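Local coordinates for Ctr9 protein (Myceliophthora thermophila, PDB 6AF0), which probably binds the RNA polymerase II complex, with this chain forming the long tetratricopeptide-repeat scaffold that makes up most of the protein, at residues Ala346-Tyr351 and Arg382-Ala387; Leu353-His358 and Asp368-Ala373; Tyr611-Thr616 and Asp645-Gly650; Gly650-Phe655 and Arg675-Thr680. All coordinates share one frame; numbering follows the deposited sequence.

Contact 1 (Ala346-Tyr351 and Arg382-Ala387); sequences ASDGWY and RGYLPA
Tyr351 of helix 343-360 lays its ring along the start of helix 385-396, where Tyr384, Pro386 and Ala387 receive it. Its CG stands anti to the backbone N (chi1 -180°), which carries the ring toward 382-387. CB meets Tyr384 CE2 at 4.2 Å, and CG comes closer to that same CE2, at 3.8 Å. Here the edge of Tyr384 points at one face of Tyr351 in a T-shaped stack, planes 72° apart, with CE2 displaced toward the rim and near CD2 as well. Farther out, CD1 rests 3.9 Å from Ala387 CA, CE1 approaches Pro386 O and CB, and CZ lies 3.5 Å from Pro386 CB. The hydroxyl also touches Pro386 CB, but its hydrogen bond is with Arg355 NE. Tyr384 in turn is sandwiched between Pro386 CD and Asp348 OD1, the latter 4.1 Å from Tyr384 CZ. With an alanine in place of Tyr351, the edge of Tyr384 would probably lose the face it leans on and Arg355 its hydroxyl partner. Helix 343-360 thus packs on the next-but-one helix, as in tetratricopeptide-type solenoids, by mainly apolar and aromatic chemistry, while Tyr351 OH and Asp348 find polar partners in Arg355 and Arg377.

Contact 2 (Leu353-His358 and Asp368-Ala373); sequences LARKEH and DYYRRA
Ala354 and Tyr369 bring the two backbones together, their CA atoms 5.1 Å apart, where helix segments 353-358 and 368-373 run nearly antiparallel at 163° with axes approaching to 8.6 Å. The small methyl of Ala354 is consistent with this closeness. Its CB sits almost squarely over the centre of the Tyr370 ring, 3.4 Å from the centroid, in a CH-pi contact, and it also packs against Tyr369 CB. Tyr370 reaches this place with CG anti to its carbonyl carbon (chi1 -84°), which lays the ring over the methyl and carries its hydroxyl on toward His358. There His358 ND1 and Tyr370 OH share a hydrogen bond of 3.1 Å that is almost straight, 176°; the hydroxyl lies in the plane of the imidazole at its edge, and either partner could be the donor. The two rings, nearly perpendicular, meet only rim to rim. On the other flank, Tyr369 is gripped by aliphatic parts: Leu353 CB approaches Tyr369 CD2 at 3.5 Å, and Glu357 CG approaches Tyr369 CE2 at 3.9 Å, while the carboxylate of Glu357 turns to a salt bridge with Arg365. Leu353 also reaches helix 326-338, and His358 and Tyr370 both touch Leu394 of helix 385-396. Two consecutive antiparallel helices packed in this way are consistent with the helical hairpin from which tetratricopeptide-type solenoids are built.

Contact 3 (Tyr611-Thr616 and Asp645-Gly650); sequences YTDART and DLEVRG
Thr616 and Val648 form the dense part of this contact, where the backbones of 611-616 and 645-650 come nearest, the CA atoms of Thr616 and Val648 being 6.0 Å apart. Val648 CG2 reaches both branches of the threonine, and Thr616 CG2 comes within 4.1 Å of Val648 CA. The hydroxyl faces this methyl yet spends its proton at home: with OG1 beside the backbone N (chi1 -46°), it donates to Thr612 O at 2.8 Å. It comes in from above the carbonyl plane, 53° out of it, and the same oxygen also accepts from Thr616 N, so two donors grip one carbonyl. Leu638 of helix 630-641 packs on both Thr616 and Val648. This is the layering of a tetratricopeptide-type superhelix: helix 612-625 follows directly on a predicted repeat, and the helix two places further along lies beside it, with helix 630-641 bracing the pair. A lysine in place of Thr616 would probably crowd Val648 and Leu638 with a charged chain and leave Thr612 O without its hydroxyl donor. Toward the starts of the two helices the fit slackens and turns polar. Thr612 OG1 donates only a weak bond to Asp645 OD2, at 3.5 Å. Asp645, at the N-cap position, uses its other oxygen, OD1, for a weak capping bond from Glu647 N. Asp613 OD1 stands 4.2 Å from Asp645 OD2, a meeting of like charges. Chains of two other proteins are likely to ease it, since one offers a basic side chain to Asp613 OD2 and the other offers one to Glu647 OE2, each in a salt bridge.

Contact 4 (Gly650-Phe655 and Arg675-Thr680); sequences GLYGWF and RHYKHT
Tyr652 points the edge of its ring at one face of Tyr677 in a T-shaped pair, centroids 5.5 Å apart and planes inclined at 64°. The leading atom is Tyr652 CD2, which lies 3.7 Å from Tyr677 CE1, while the Tyr652 ring is also stacked with that of Tyr639. The pair joins antiparallel helices of the tetratricopeptide-type solenoid, 646-662 and 673-684, whose segments here run at 165° to one another. With Tyr677 CG anti to the backbone N (chi1 159°), the ring reaches across to the neighbouring backbone, inserted between axes that are 10.1 Å apart at their closest. It meets that backbone at Gly653, where Tyr677 CE2 comes to 3.6 Å from Gly653 CA. Because this glycine presents bare main chain on the side facing Tyr677, the ring can rest directly against the helix. The hydroxyl passes on along the same helix to the vicinity of Gly650 N, although its polar partner appears to be Arg649 O, at a distance too short to be trusted in detail. Thr680, one turn beyond Tyr677, also reaches helix 646-662, its OG1 hydrogen-bonding with Arg649 NH2. Lys678 extends toward the glycine too, its chain bent twice. Its amino group is weakly hydrogen-bonded to Gln674 of its own helix and stays near the facing carbonyl without bonding it, Lys678 NZ being 3.8 Å from Gly653 O.

How the contacts relate
Contacts 1 and 2 share helix 343-360 and touch directly, Ala373 packing on Trp350 between them; contact 2 is nested within the chain closed by contact 1. Contacts 3 and 4 share helix 646-662 and Gly650, and touch through Arg649. The two pairs lie far apart along the solenoid, the centres of contacts 1 and 3 being about 60 Å from each other. Contacts 1, 2 and 4 are buried and rest on tyrosine rings, edge-to-face in 1 and 4 but covered on one face by a methyl in 2, where a buried histidine-tyrosine bond adds polarity. Contact 3 is only partly buried, and its acidic groups form salt bridges with two other proteins, where contacts 1 and 4 meet other chains by packing alone.

Contact 1 (Ala346-Tyr351 and Arg382-Ala387)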
# COMPACT_ATOMS: atom_id res chain seq x y z
N ALA A 346 -28.15 -0.07 17.50
CA ALA A 346 -27.84 1.35 17.64
C ALA A 346 -26.69 1.72 16.71
O ALA A 346 -26.79 2.72 15.97
CB ALA A 346 -27.50 1.70 19.07
N SER A 347 -25.65 0.89 16.70
CA SER A 347 -24.51 1.19 15.84
C SER A 347 -24.88 1.17 14.35
O SER A 347 -24.35 1.94 13.57
CB SER A 347 -23.37 0.22 16.07
OG SER A 347 -23.50 -0.85 15.17
N ASP A 348 -25.78 0.27 13.98
CA ASP A 348 -26.21 0.12 12.57
C ASP A 348 -27.03 1.31 12.16
O ASP A 348 -26.88 1.84 11.05
CB ASP A 348 -27.02 -1.16 12.38
CG ASP A 348 -26.17 -2.41 12.38
OD1 ASP A 348 -24.94 -2.33 12.56
OD2 ASP A 348 -26.74 -3.51 12.20
N GLY A 349 -27.88 1.76 13.06
CA GLY A 349 -28.66 2.98 12.83
C GLY A 349 -27.80 4.21 12.64
O GLY A 349 -28.04 4.99 11.72
N TRP A 350 -26.80 4.38 13.51
CA TRP A 350 -25.91 5.55 13.42
C TRP A 350 -25.15 5.46 12.12
O TRP A 350 -24.97 6.44 11.41
CB TRP A 350 -24.94 5.68 14.62
CG TRP A 350 -25.58 6.14 15.91
CD1 TRP A 350 -25.58 5.47 17.10
CD2 TRP A 350 -26.32 7.35 16.13
NE1 TRP A 350 -26.27 6.18 18.05
CE2 TRP A 350 -26.74 7.34 17.49
CE3 TRP A 350 -26.68 8.44 15.32
CZ2 TRP A 350 -27.50 8.38 18.06
CZ3 TRP A 350 -27.45 9.49 15.90
CH2 TRP A 350 -27.85 9.44 17.26
N TYR A 351 -24.73 4.25 11.78
CA TYR A 351 -23.99 4.06 10.55
C TYR A 351 -24.83 4.44 9.34
O TYR A 351 -24.35 5.12 8.46
CB TYR A 351 -23.50 2.62 10.44
CG TYR A 351 -22.73 2.41 9.18
CD1 TYR A 351 -21.48 2.98 9.01
CD2 TYR A 351 -23.25 1.66 8.13
CE1 TYR A 351 -20.75 2.79 7.84
CE2 TYR A 351 -22.52 1.45 6.97
CZ TYR A 351 -21.27 2.03 6.83
OH TYR A 351 -20.53 1.88 5.70
N ARG A 382 -12.54 -2.08 19.53
CA ARG A 382 -13.66 -2.91 19.14
C ARG A 382 -14.37 -1.91 18.28
O ARG A 382 -13.84 -0.84 18.03
CB ARG A 382 -14.51 -3.34 20.33
CG ARG A 382 -14.02 -4.62 20.99
CD ARG A 382 -15.14 -5.60 21.30
NE ARG A 382 -14.61 -6.90 21.73
CZ ARG A 382 -15.36 -7.95 22.09
NH1 ARG A 382 -16.69 -7.85 22.08
NH2 ARG A 382 -14.79 -9.09 22.47
N GLY A 383 -15.56 -2.23 17.81
CA GLY A 383 -16.35 -1.23 17.11
C GLY A 383 -16.79 -1.70 15.75
O GLY A 383 -16.72 -2.88 15.44
N TYR A 384 -17.25 -0.76 14.94
CA TYR A 384 -17.78 -1.08 13.62
C TYR A 384 -16.80 -0.59 12.56
O TYR A 384 -16.65 0.62 12.34
CB TYR A 384 -19.16 -0.43 13.43
CG TYR A 384 -20.00 -1.08 12.34
CD1 TYR A 384 -20.31 -2.43 12.38
CD2 TYR A 384 -20.47 -0.33 11.28
CE1 TYR A 384 -21.06 -3.02 11.36
CE2 TYR A 384 -21.23 -0.90 10.28
CZ TYR A 384 -21.52 -2.23 10.32
OH TYR A 384 -22.27 -2.73 9.28
N LEU A 385 -16.15 -1.56 11.91
CA LEU A 385 -15.17 -1.27 10.87
C LEU A 385 -15.63 -0.28 9.77
O LEU A 385 -14.91 0.64 9.41
CB LEU A 385 -14.67 -2.58 10.28
CG LEU A 385 -13.38 -2.47 9.48
CD1 LEU A 385 -12.55 -3.74 9.60
CD2 LEU A 385 -13.68 -2.17 8.03
N PRO A 386 -16.82 -0.47 9.23
CA PRO A 386 -17.26 0.53 8.27
C PRO A 386 -17.41 1.94 8.84
O PRO A 386 -17.29 2.93 8.09
CB PRO A 386 -18.63 -0.02 7.79
CG PRO A 386 -18.55 -1.48 8.05
CD PRO A 386 -17.71 -1.64 9.28
N ALA A 387 -17.72 2.04 10.12
CA ALA A 387 -17.97 3.35 10.74
C ALA A 387 -16.66 4.11 10.88
O ALA A 387 -16.57 5.33 10.66
CB ALA A 387 -18.63 3.18 12.10

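Contact 2 (Leu353-His358 and Asp368-Ala373)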
# COMPACT_ATOMS: atom_id res chain seq x y z
N LEU A 353 -27.40 6.61 9.19
CA LEU A 353 -27.48 8.06 9.22
C LEU A 353 -26.16 8.69 8.78
O LEU A 353 -26.14 9.64 8.02
CB LEU A 353 -27.85 8.56 10.62
CG LEU A 353 -29.23 8.20 11.19
CD1 LEU A 353 -29.55 8.98 12.45
CD2 LEU A 353 -30.31 8.45 10.15
N ALA A 354 -25.05 8.14 9.24
CA ALA A 354 -23.76 8.64 8.81
C ALA A 354 -23.65 8.59 7.28
O ALA A 354 -23.30 9.59 6.66
CB ALA A 354 -22.62 7.84 9.45
N ARG A 355 -23.97 7.45 6.68
CA ARG A 355 -23.85 7.30 5.24
C ARG A 355 -24.83 8.19 4.50
O ARG A 355 -24.59 8.55 3.35
CB ARG A 355 -24.12 5.88 4.79
CG ARG A 355 -23.15 4.86 5.31
CD ARG A 355 -23.28 3.58 4.51
NE ARG A 355 -22.10 3.33 3.70
CZ ARG A 355 -22.09 3.19 2.38
NH1 ARG A 355 -23.20 3.24 1.66
NH2 ARG A 355 -20.93 2.97 1.77
N LYS A 356 -25.95 8.52 5.13
CA LYS A 356 -26.85 9.45 4.49
C LYS A 356 -26.25 10.87 4.47
O LYS A 356 -26.09 11.47 3.42
CB LYS A 356 -28.22 9.48 5.16
CG LYS A 356 -29.04 10.67 4.69
CD LYS A 356 -30.32 10.84 5.47
CE LYS A 356 -30.50 12.28 5.92
NZ LYS A 356 -29.69 12.44 7.16
N GLU A 357 -25.93 11.39 5.65
CA GLU A 357 -25.32 12.71 5.78
C GLU A 357 -23.99 12.83 5.05
O GLU A 357 -23.59 13.92 4.66
CB GLU A 357 -25.08 13.05 7.26
CG GLU A 357 -26.35 13.33 8.06
CD GLU A 357 -27.23 14.39 7.42
OE1 GLU A 357 -28.45 14.34 7.63
OE2 GLU A 357 -26.72 15.28 6.70
N HIS A 358 -23.30 11.72 4.89
CA HIS A 358 -22.12 11.67 4.05
C HIS A 358 -22.52 11.97 2.60
O HIS A 358 -21.97 12.87 1.98
CB HIS A 358 -21.47 10.29 4.16
CG HIS A 358 -20.10 10.21 3.59
ND1 HIS A 358 -19.21 9.22 3.94
CD2 HIS A 358 -19.46 10.98 2.68
CE1 HIS A 358 -18.09 9.37 3.27
NE2 HIS A 358 -18.21 10.44 2.50
N ASP A 368 -19.70 12.82 13.46
CA ASP A 368 -20.20 12.55 14.81
C ASP A 368 -20.98 11.25 14.80
O ASP A 368 -20.70 10.36 15.59
CB ASP A 368 -21.08 13.71 15.31
CG ASP A 368 -21.42 13.58 16.77
OD1 ASP A 368 -21.18 14.54 17.55
OD2 ASP A 368 -21.93 12.52 17.16
N TYR A 369 -21.93 11.14 13.86
CA TYR A 369 -22.68 9.89 13.60
C TYR A 369 -21.78 8.67 13.39
O TYR A 369 -21.92 7.66 14.06
CB TYR A 369 -23.56 10.06 12.36
CG TYR A 369 -24.78 10.94 12.57
CD1 TYR A 369 -25.01 11.61 13.76
CD2 TYR A 369 -25.69 11.12 11.55
CE1 TYR A 369 -26.13 12.40 13.93
CE2 TYR A 369 -26.81 11.91 11.71
CZ TYR A 369 -27.03 12.55 12.90
OH TYR A 369 -28.14 13.34 13.04
N TYR A 370 -20.85 8.75 12.45
CA TYR A 370 -19.87 7.67 12.35
C TYR A 370 -19.24 7.33 13.71
O TYR A 370 -19.09 6.15 14.06
CB TYR A 370 -18.75 8.02 11.36
CG TYR A 370 -19.06 7.74 9.92
CD1 TYR A 370 -19.34 6.47 9.49
CD2 TYR A 370 -19.05 8.75 8.98
CE1 TYR A 370 -19.63 6.22 8.17
CE2 TYR A 370 -19.33 8.50 7.65
CZ TYR A 370 -19.63 7.23 7.26
OH TYR A 370 -19.89 6.97 5.95
N ARG A 371 -18.86 8.36 14.46
CA ARG A 371 -18.21 8.18 15.75
C ARG A 371 -19.15 7.43 16.73
O ARG A 371 -18.74 6.49 17.42
CB ARG A 371 -17.76 9.53 16.31
CG ARG A 371 -17.74 9.62 17.82
CD ARG A 371 -17.66 11.05 18.32
NE ARG A 371 -18.19 11.13 19.68
CZ ARG A 371 -17.62 10.57 20.76
NH1 ARG A 371 -16.50 9.86 20.68
NH2 ARG A 371 -18.19 10.72 21.95
N ARG A 372 -20.42 7.84 16.75
CA ARG A 372 -21.41 7.22 17.63
C ARG A 372 -21.68 5.76 17.26
O ARG A 372 -21.95 4.93 18.12
CB ARG A 372 -22.72 8.03 17.59
CG ARG A 372 -22.56 9.36 18.29
CD ARG A 372 -23.83 10.20 18.30
NE ARG A 372 -23.57 11.53 18.85
CZ ARG A 372 -24.43 12.55 18.83
NH1 ARG A 372 -25.64 12.40 18.29
NH2 ARG A 372 -24.08 13.72 19.35
N ALA A 373 -21.62 5.50 15.96
CA ALA A 373 -21.78 4.17 15.42
C ALA A 373 -20.64 3.27 15.86
O ALA A 373 -20.84 2.08 16.09
CB ALA A 373 -21.85 4.24 13.90

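Contact 3 (Tyr611-Thr616 and Asp645-Gly650)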
# COMPACT_ATOMS: atom_id res chain seq x y z
N TYR A 611 12.49 25.68 -27.67
CA TYR A 611 12.68 24.44 -26.89
C TYR A 611 14.14 24.06 -26.97
O TYR A 611 14.60 23.55 -27.99
CB TYR A 611 11.83 23.29 -27.43
CG TYR A 611 11.64 22.15 -26.44
CD1 TYR A 611 12.29 20.94 -26.62
CD2 TYR A 611 10.80 22.29 -25.34
CE1 TYR A 611 12.10 19.89 -25.74
CE2 TYR A 611 10.62 21.24 -24.45
CZ TYR A 611 11.27 20.04 -24.66
OH TYR A 611 11.13 18.97 -23.80
N THR A 612 14.87 24.30 -25.88
CA THR A 612 16.32 24.37 -25.96
C THR A 612 17.01 23.02 -25.87
O THR A 612 18.02 22.81 -26.55
CB THR A 612 16.88 25.32 -24.89
OG1 THR A 612 16.19 25.11 -23.65
CG2 THR A 612 16.65 26.73 -25.33
N ASP A 613 16.44 22.12 -25.06
CA ASP A 613 16.95 20.76 -24.94
C ASP A 613 17.09 20.12 -26.33
O ASP A 613 18.02 19.35 -26.59
CB ASP A 613 16.05 19.91 -24.01
CG ASP A 613 16.38 20.11 -22.48
OD1 ASP A 613 17.38 20.80 -22.12
OD2 ASP A 613 15.64 19.57 -21.63
N ALA A 614 16.18 20.47 -27.23
CA ALA A 614 16.29 20.01 -28.61
C ALA A 614 17.57 20.49 -29.26
O ALA A 614 18.32 19.71 -29.80
CB ALA A 614 15.10 20.45 -29.42
N ARG A 615 17.82 21.79 -29.22
CA ARG A 615 19.01 22.31 -29.87
C ARG A 615 20.29 21.92 -29.14
O ARG A 615 21.34 21.81 -29.76
CB ARG A 615 18.93 23.83 -30.04
CG ARG A 615 20.21 24.43 -30.63
CD ARG A 615 20.04 25.82 -31.21
NE ARG A 615 18.76 25.97 -31.91
CZ ARG A 615 18.02 27.08 -31.92
NH1 ARG A 615 18.41 28.17 -31.26
NH2 ARG A 615 16.87 27.09 -32.59
N THR A 616 20.19 21.70 -27.83
CA THR A 616 21.32 21.17 -27.05
C THR A 616 21.72 19.78 -27.56
O THR A 616 22.91 19.51 -27.74
CB THR A 616 21.00 21.07 -25.55
OG1 THR A 616 20.38 22.28 -25.07
CG2 THR A 616 22.28 20.77 -24.77
N ASP A 645 21.21 27.75 -19.04
CA ASP A 645 20.62 26.42 -18.92
C ASP A 645 21.66 25.45 -18.42
O ASP A 645 22.64 25.19 -19.11
CB ASP A 645 20.06 25.96 -20.26
CG ASP A 645 19.16 24.73 -20.13
OD1 ASP A 645 19.53 23.75 -19.43
OD2 ASP A 645 18.07 24.76 -20.75
N LEU A 646 21.45 24.88 -17.24
CA LEU A 646 22.44 24.00 -16.60
C LEU A 646 22.87 22.79 -17.43
O LEU A 646 24.03 22.38 -17.35
CB LEU A 646 21.96 23.51 -15.24
CG LEU A 646 21.63 24.60 -14.22
CD1 LEU A 646 21.41 23.93 -12.87
CD2 LEU A 646 22.70 25.69 -14.17
N GLU A 647 21.93 22.21 -18.19
CA GLU A 647 22.24 21.14 -19.14
C GLU A 647 23.14 21.69 -20.24
O GLU A 647 24.21 21.15 -20.50
CB GLU A 647 20.97 20.55 -19.75
CG GLU A 647 20.12 19.78 -18.76
CD GLU A 647 20.83 18.58 -18.16
OE1 GLU A 647 21.48 17.84 -18.92
OE2 GLU A 647 20.74 18.38 -16.94
N VAL A 648 22.71 22.77 -20.87
CA VAL A 648 23.50 23.44 -21.90
C VAL A 648 24.87 23.76 -21.35
O VAL A 648 25.91 23.63 -22.03
CB VAL A 648 22.83 24.76 -22.35
CG1 VAL A 648 23.78 25.57 -23.20
CG2 VAL A 648 21.54 24.48 -23.11
N ARG A 649 24.87 24.20 -20.11
CA ARG A 649 26.09 24.54 -19.46
C ARG A 649 26.97 23.30 -19.49
O ARG A 649 28.02 23.29 -20.15
CB ARG A 649 25.83 25.01 -18.04
CG ARG A 649 25.05 26.31 -17.92
CD ARG A 649 25.89 27.54 -18.18
NE ARG A 649 26.63 27.99 -17.01
CZ ARG A 649 27.57 28.94 -17.03
NH1 ARG A 649 27.88 29.56 -18.17
NH2 ARG A 649 28.20 29.28 -15.93
N GLY A 650 26.50 22.24 -18.84
CA GLY A 650 27.25 20.99 -18.74
C GLY A 650 27.88 20.59 -20.05
O GLY A 650 29.07 20.22 -20.09

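Contact 4 (Gly650-Phe655 and Arg675-Thr680)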
# COMPACT_ATOMS: atom_id res chain seq x y z
N GLY A 650 26.50 22.24 -18.84
CA GLY A 650 27.25 20.99 -18.74
C GLY A 650 27.88 20.59 -20.05
O GLY A 650 29.07 20.22 -20.09
N LEU A 651 27.10 20.68 -21.13
CA LEU A 651 27.57 20.33 -22.46
C LEU A 651 28.77 21.18 -22.87
O LEU A 651 29.77 20.68 -23.40
CB LEU A 651 26.45 20.47 -23.49
CG LEU A 651 26.93 20.15 -24.91
CD1 LEU A 651 27.48 18.74 -25.03
CD2 LEU A 651 25.81 20.34 -25.93
N TYR A 652 28.65 22.47 -22.64
CA TYR A 652 29.74 23.40 -22.94
C TYR A 652 30.98 23.05 -22.13
O TYR A 652 32.08 23.06 -22.65
CB TYR A 652 29.32 24.85 -22.67
CG TYR A 652 30.27 25.88 -23.28
CD1 TYR A 652 30.36 26.04 -24.66
CD2 TYR A 652 31.08 26.67 -22.47
CE1 TYR A 652 31.22 26.97 -25.22
CE2 TYR A 652 31.95 27.60 -23.02
CZ TYR A 652 32.02 27.75 -24.39
OH TYR A 652 32.89 28.68 -24.92
N GLY A 653 30.81 22.76 -20.85
CA GLY A 653 31.92 22.31 -20.03
C GLY A 653 32.53 21.02 -20.55
O GLY A 653 33.76 20.86 -20.56
N TRP A 654 31.68 20.09 -20.97
CA TRP A 654 32.13 18.84 -21.55
C TRP A 654 32.98 19.10 -22.77
O TRP A 654 34.00 18.47 -22.96
CB TRP A 654 30.95 17.99 -21.96
CG TRP A 654 31.31 16.72 -22.65
CD1 TRP A 654 31.68 15.56 -22.06
CD2 TRP A 654 31.31 16.49 -24.05
NE1 TRP A 654 31.92 14.61 -23.02
CE2 TRP A 654 31.71 15.16 -24.26
CE3 TRP A 654 31.03 17.29 -25.16
CZ2 TRP A 654 31.81 14.59 -25.52
CZ3 TRP A 654 31.13 16.71 -26.43
CH2 TRP A 654 31.52 15.38 -26.59
N PHE A 655 32.52 20.03 -23.60
CA PHE A 655 33.27 20.53 -24.74
C PHE A 655 34.64 21.11 -24.40
O PHE A 655 35.60 20.91 -25.12
CB PHE A 655 32.46 21.62 -25.41
CG PHE A 655 33.17 22.32 -26.52
CD1 PHE A 655 33.86 21.61 -27.48
CD2 PHE A 655 33.12 23.70 -26.63
CE1 PHE A 655 34.50 22.26 -28.52
CE2 PHE A 655 33.76 24.35 -27.66
CZ PHE A 655 34.45 23.63 -28.61
N ARG A 675 38.16 25.41 -15.84
CA ARG A 675 37.96 25.60 -14.39
C ARG A 675 37.27 26.92 -14.08
O ARG A 675 36.40 26.99 -13.22
CB ARG A 675 39.26 25.48 -13.58
CG ARG A 675 40.38 26.49 -13.79
CD ARG A 675 41.55 26.15 -12.85
NE ARG A 675 42.67 27.11 -12.83
CZ ARG A 675 43.81 26.99 -13.52
NH1 ARG A 675 44.02 25.97 -14.35
NH2 ARG A 675 44.75 27.92 -13.42
N HIS A 676 37.69 27.96 -14.78
CA HIS A 676 37.06 29.26 -14.72
C HIS A 676 35.56 29.10 -14.85
O HIS A 676 34.81 29.36 -13.90
CB HIS A 676 37.62 30.13 -15.85
CG HIS A 676 37.14 31.54 -15.85
ND1 HIS A 676 37.20 32.33 -16.98
CD2 HIS A 676 36.62 32.32 -14.88
CE1 HIS A 676 36.73 33.53 -16.70
NE2 HIS A 676 36.36 33.55 -15.43
N TYR A 677 35.15 28.61 -16.01
CA TYR A 677 33.75 28.41 -16.37
C TYR A 677 32.98 27.51 -15.39
O TYR A 677 31.84 27.81 -15.05
CB TYR A 677 33.67 27.83 -17.78
CG TYR A 677 32.38 27.12 -18.08
CD1 TYR A 677 31.31 27.80 -18.64
CD2 TYR A 677 32.22 25.77 -17.78
CE1 TYR A 677 30.12 27.15 -18.90
CE2 TYR A 677 31.04 25.12 -18.03
CZ TYR A 677 30.00 25.81 -18.60
OH TYR A 677 28.83 25.14 -18.85
N LYS A 678 33.59 26.42 -14.95
CA LYS A 678 32.90 25.48 -14.06
C LYS A 678 32.52 26.14 -12.76
O LYS A 678 31.50 25.80 -12.17
CB LYS A 678 33.73 24.24 -13.74
CG LYS A 678 34.26 23.47 -14.95
CD LYS A 678 33.56 22.14 -15.21
CE LYS A 678 34.54 21.17 -15.87
NZ LYS A 678 33.90 20.21 -16.79
N HIS A 679 33.33 27.07 -12.28
CA HIS A 679 32.99 27.71 -11.02
C HIS A 679 32.18 29.01 -11.20
O HIS A 679 31.58 29.50 -10.24
CB HIS A 679 34.18 27.78 -10.05
CG HIS A 679 34.73 29.16 -9.79
ND1 HIS A 679 34.05 30.10 -9.04
CD2 HIS A 679 35.92 29.71 -10.10
CE1 HIS A 679 34.79 31.19 -8.95
NE2 HIS A 679 35.93 30.98 -9.58
N THR A 680 32.10 29.53 -12.42
CA THR A 680 31.07 30.55 -12.75
C THR A 680 29.72 29.84 -12.64
O THR A 680 28.82 30.29 -11.93
CB THR A 680 31.21 31.25 -14.15
OG1 THR A 680 30.55 30.49 -15.17
CG2 THR A 680 32.68 31.51 -14.54